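Endoglucanase (Thermotoga maritima, PDB 1VHO) probably acts as a metal-dependent aminopeptidase of the M42 family, binding two divalent metal cations per subunit. Local coordinates at residues 59-67 and 218-226. Numbering follows the deposited sequence.
Sequences IGKLAFFAH and INPDAAIVM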
loop_
_atom_site.group_PDB
_atom_site.type_symbol
_atom_site.label_atom_id
_atom_site.label_comp_id
_atom_site.label_asym_id
_atom_site.label_seq_id
_atom_site.Cartn_x
_atom_site.Cartn_y
_atom_site.Cartn_z
ATOM N N ILE A 59 28.263 5.823 -3.562
ATOM C CA ILE A 59 28.526 5.399 -4.931
ATOM C C ILE A 59 27.383 5.726 -5.874
ATOM O O ILE A 59 27.547 5.610 -7.089
ATOM C CB ILE A 59 28.891 3.924 -5.124
ATOM C CG1 ILE A 59 27.721 2.982 -4.805
ATOM C CG2 ILE A 59 30.111 3.549 -4.305
ATOM C CD1 ILE A 59 27.888 1.592 -5.390
ATOM N N GLY A 60 26.231 6.110 -5.355
ATOM C CA GLY A 60 25.088 6.418 -6.235
ATOM C C GLY A 60 23.852 6.459 -5.311
ATOM O O GLY A 60 23.990 6.194 -4.114
ATOM N N LYS A 61 22.712 6.691 -5.929
ATOM C CA LYS A 61 21.458 6.797 -5.212
ATOM C C LYS A 61 20.430 5.791 -5.753
ATOM O O LYS A 61 20.146 5.732 -6.938
ATOM C CB LYS A 61 20.890 8.220 -5.388
ATOM C CG LYS A 61 21.843 9.338 -4.991
ATOM C CD LYS A 61 21.263 10.688 -5.397
ATOM C CE LYS A 61 22.080 11.841 -4.811
ATOM N NZ LYS A 61 22.395 11.578 -3.371
ATOM N N LEU A 62 19.915 5.014 -4.819
ATOM C CA LEU A 62 18.911 3.971 -5.110
ATOM C C LEU A 62 17.622 4.435 -4.420
ATOM O O LEU A 62 17.696 4.783 -3.226
ATOM C CB LEU A 62 19.433 2.717 -4.431
ATOM C CG LEU A 62 18.723 1.395 -4.481
ATOM C CD1 LEU A 62 18.280 1.010 -5.893
ATOM C CD2 LEU A 62 19.650 0.301 -3.906
ATOM N N ALA A 63 16.509 4.408 -5.106
ATOM C CA ALA A 63 15.235 4.817 -4.526
ATOM C C ALA A 63 14.252 3.649 -4.573
ATOM O O ALA A 63 14.120 2.989 -5.620
ATOM C CB ALA A 63 14.649 6.015 -5.271
ATOM N N PHE A 64 13.541 3.429 -3.496
ATOM C CA PHE A 64 12.543 2.367 -3.364
ATOM C C PHE A 64 11.202 3.098 -3.133
ATOM O O PHE A 64 11.208 4.022 -2.294
ATOM C CB PHE A 64 12.825 1.413 -2.224
ATOM C CG PHE A 64 14.134 0.669 -2.284
ATOM C CD1 PHE A 64 14.629 0.181 -3.483
ATOM C CD2 PHE A 64 14.891 0.487 -1.143
ATOM C CE1 PHE A 64 15.859 -0.472 -3.527
ATOM C CE2 PHE A 64 16.094 -0.206 -1.171
ATOM C CZ PHE A 64 16.582 -0.688 -2.367
ATOM N N PHE A 65 10.132 2.690 -3.793
ATOM C CA PHE A 65 8.884 3.448 -3.668
ATOM C C PHE A 65 7.684 2.571 -3.299
ATOM O O PHE A 65 7.515 1.488 -3.887
ATOM C CB PHE A 65 8.562 4.054 -5.069
ATOM C CG PHE A 65 9.549 5.078 -5.592
ATOM C CD1 PHE A 65 10.642 4.656 -6.370
ATOM C CD2 PHE A 65 9.405 6.404 -5.311
ATOM C CE1 PHE A 65 11.542 5.606 -6.836
ATOM C CE2 PHE A 65 10.300 7.365 -5.788
ATOM C CZ PHE A 65 11.384 6.943 -6.558
ATOM N N ALA A 66 6.745 3.111 -2.525
ATOM C CA ALA A 66 5.517 2.364 -2.177
ATOM C C ALA A 66 4.357 3.347 -1.963
ATOM O O ALA A 66 4.623 4.488 -1.555
ATOM C CB ALA A 66 5.742 1.558 -0.896
ATOM N N HIS A 67 3.144 2.959 -2.319
ATOM C CA HIS A 67 1.979 3.825 -2.064
ATOM C C HIS A 67 1.547 3.589 -0.597
ATOM O O HIS A 67 1.836 2.515 -0.033
ATOM C CB HIS A 67 0.804 3.416 -2.956
ATOM C CG HIS A 67 0.990 3.561 -4.421
ATOM N ND1 HIS A 67 0.744 4.757 -5.081
ATOM C CD2 HIS A 67 1.376 2.664 -5.376
ATOM C CE1 HIS A 67 0.965 4.597 -6.368
ATOM N NE2 HIS A 67 1.340 3.343 -6.569
ATOM N N ILE A 218 17.033 15.117 -6.155
ATOM C CA ILE A 218 18.035 14.205 -6.657
ATOM C C ILE A 218 17.460 13.416 -7.833
ATOM O O ILE A 218 16.252 13.394 -8.034
ATOM C CB ILE A 218 18.450 13.183 -5.579
ATOM C CG1 ILE A 218 17.194 12.401 -5.114
ATOM C CG2 ILE A 218 19.154 13.785 -4.396
ATOM C CD1 ILE A 218 17.581 10.967 -4.749
ATOM N N ASN A 219 18.330 12.760 -8.578
ATOM C CA ASN A 219 17.927 11.894 -9.674
ATOM C C ASN A 219 18.551 10.531 -9.340
ATOM O O ASN A 219 19.773 10.383 -9.375
ATOM C CB ASN A 219 18.409 12.362 -11.040
ATOM C CG ASN A 219 17.632 11.683 -12.153
ATOM O OD1 ASN A 219 16.398 11.727 -12.197
ATOM N ND2 ASN A 219 18.343 11.059 -13.081
ATOM N N PRO A 220 17.734 9.589 -8.872
ATOM C CA PRO A 220 18.286 8.295 -8.515
ATOM C C PRO A 220 18.905 7.610 -9.727
ATOM O O PRO A 220 18.387 7.714 -10.839
ATOM C CB PRO A 220 17.091 7.488 -8.026
ATOM C CG PRO A 220 15.864 8.269 -8.311
ATOM C CD PRO A 220 16.279 9.624 -8.822
ATOM N N ASP A 221 19.926 6.826 -9.470
ATOM C CA ASP A 221 20.589 6.025 -10.489
ATOM C C ASP A 221 19.795 4.765 -10.786
ATOM O O ASP A 221 19.948 4.149 -11.844
ATOM C CB ASP A 221 21.985 5.642 -9.944
ATOM C CG ASP A 221 22.767 6.931 -9.721
ATOM O OD1 ASP A 221 22.871 7.721 -10.697
ATOM O OD2 ASP A 221 23.180 7.173 -8.590
ATOM N N ALA A 222 18.975 4.306 -9.804
ATOM C CA ALA A 222 18.168 3.103 -10.027
ATOM C C ALA A 222 16.941 3.162 -9.090
ATOM O O ALA A 222 17.036 3.771 -8.031
ATOM C CB ALA A 222 18.912 1.813 -9.834
ATOM N N ALA A 223 15.799 2.692 -9.598
ATOM C CA ALA A 223 14.599 2.769 -8.745
ATOM C C ALA A 223 13.887 1.416 -8.740
ATOM O O ALA A 223 13.831 0.759 -9.775
ATOM C CB ALA A 223 13.646 3.812 -9.308
ATOM N N ILE A 224 13.377 1.043 -7.575
ATOM C CA ILE A 224 12.617 -0.217 -7.497
ATOM C C ILE A 224 11.220 0.184 -6.968
ATOM O O ILE A 224 11.125 0.728 -5.875
ATOM C CB ILE A 224 13.302 -1.262 -6.637
ATOM C CG1 ILE A 224 14.788 -1.457 -7.094
ATOM C CG2 ILE A 224 12.531 -2.586 -6.725
ATOM C CD1 ILE A 224 15.425 -2.691 -6.375
ATOM N N VAL A 225 10.198 -0.057 -7.761
ATOM C CA VAL A 225 8.827 0.306 -7.393
ATOM C C VAL A 225 8.144 -0.936 -6.839
ATOM O O VAL A 225 8.208 -1.983 -7.457
ATOM C CB VAL A 225 8.023 0.830 -8.605
ATOM C CG1 VAL A 225 6.546 0.980 -8.311
ATOM C CG2 VAL A 225 8.619 2.145 -9.095
HETATM N N MSE A 226 7.443 -0.776 -5.715
HETATM C CA MSE A 226 6.774 -1.911 -5.104
HETATM C C MSE A 226 5.325 -1.987 -5.600
HETATM O O MSE A 226 4.666 -0.946 -5.677
HETATM C CB MSE A 226 6.672 -1.674 -3.584
HETATM C CG MSE A 226 7.959 -1.522 -2.821
HETATM SE SE MSE A 226 8.858 -3.214 -2.725
HETATM C CE MSE A 226 9.973 -3.082 -4.278
HETATM O O HOH W 1 3.089 0.497 -3.661
#
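D221 grips the backbone of K61 at two points. Its carboxylate OD2 takes the amide hydrogen of K61 N at 2.7 Å, on the anti side, while its own N donates to K61 O at 2.8 Å. With chi1 at -62°, CG lies anti to the carbonyl carbon and the carboxylate extends back beside the peptide between G60 and K61. Replacing D221 by alanine removes the carboxylate, and K61 N would probably lose its acceptor, although the backbone bond to K61 O could remain. From this clamp the chains run parallel: A63 and F65 each pair through N and O with residues of 222-226, and I224 N meets A63 O (2.9 Å) almost in line with the carbonyl. A water between H67 N and M226 O extends the ladder toward H67 and D227, both predicted ligands of zinc.

On one face, CE1 of F64 packs against CD1 of I224 (3.6 Å), the two side chains alongside each other, and L62 joins them. On the other, the F65 ring turns its edge to A223 CB, 3.7 Å from CE1. K61 slants across I218, with CE against CG2 (3.5 Å), before NZ hydrogen-bonds to Y197 OH.

These are central strands of a mixed sheet, flanked by 195-201 and 297-304. As in an alpha/beta sandwich, helices cover both faces: L180 of helix 171-187 packs against F64, whereas L212 of helix 208-213 covers F65 and P220.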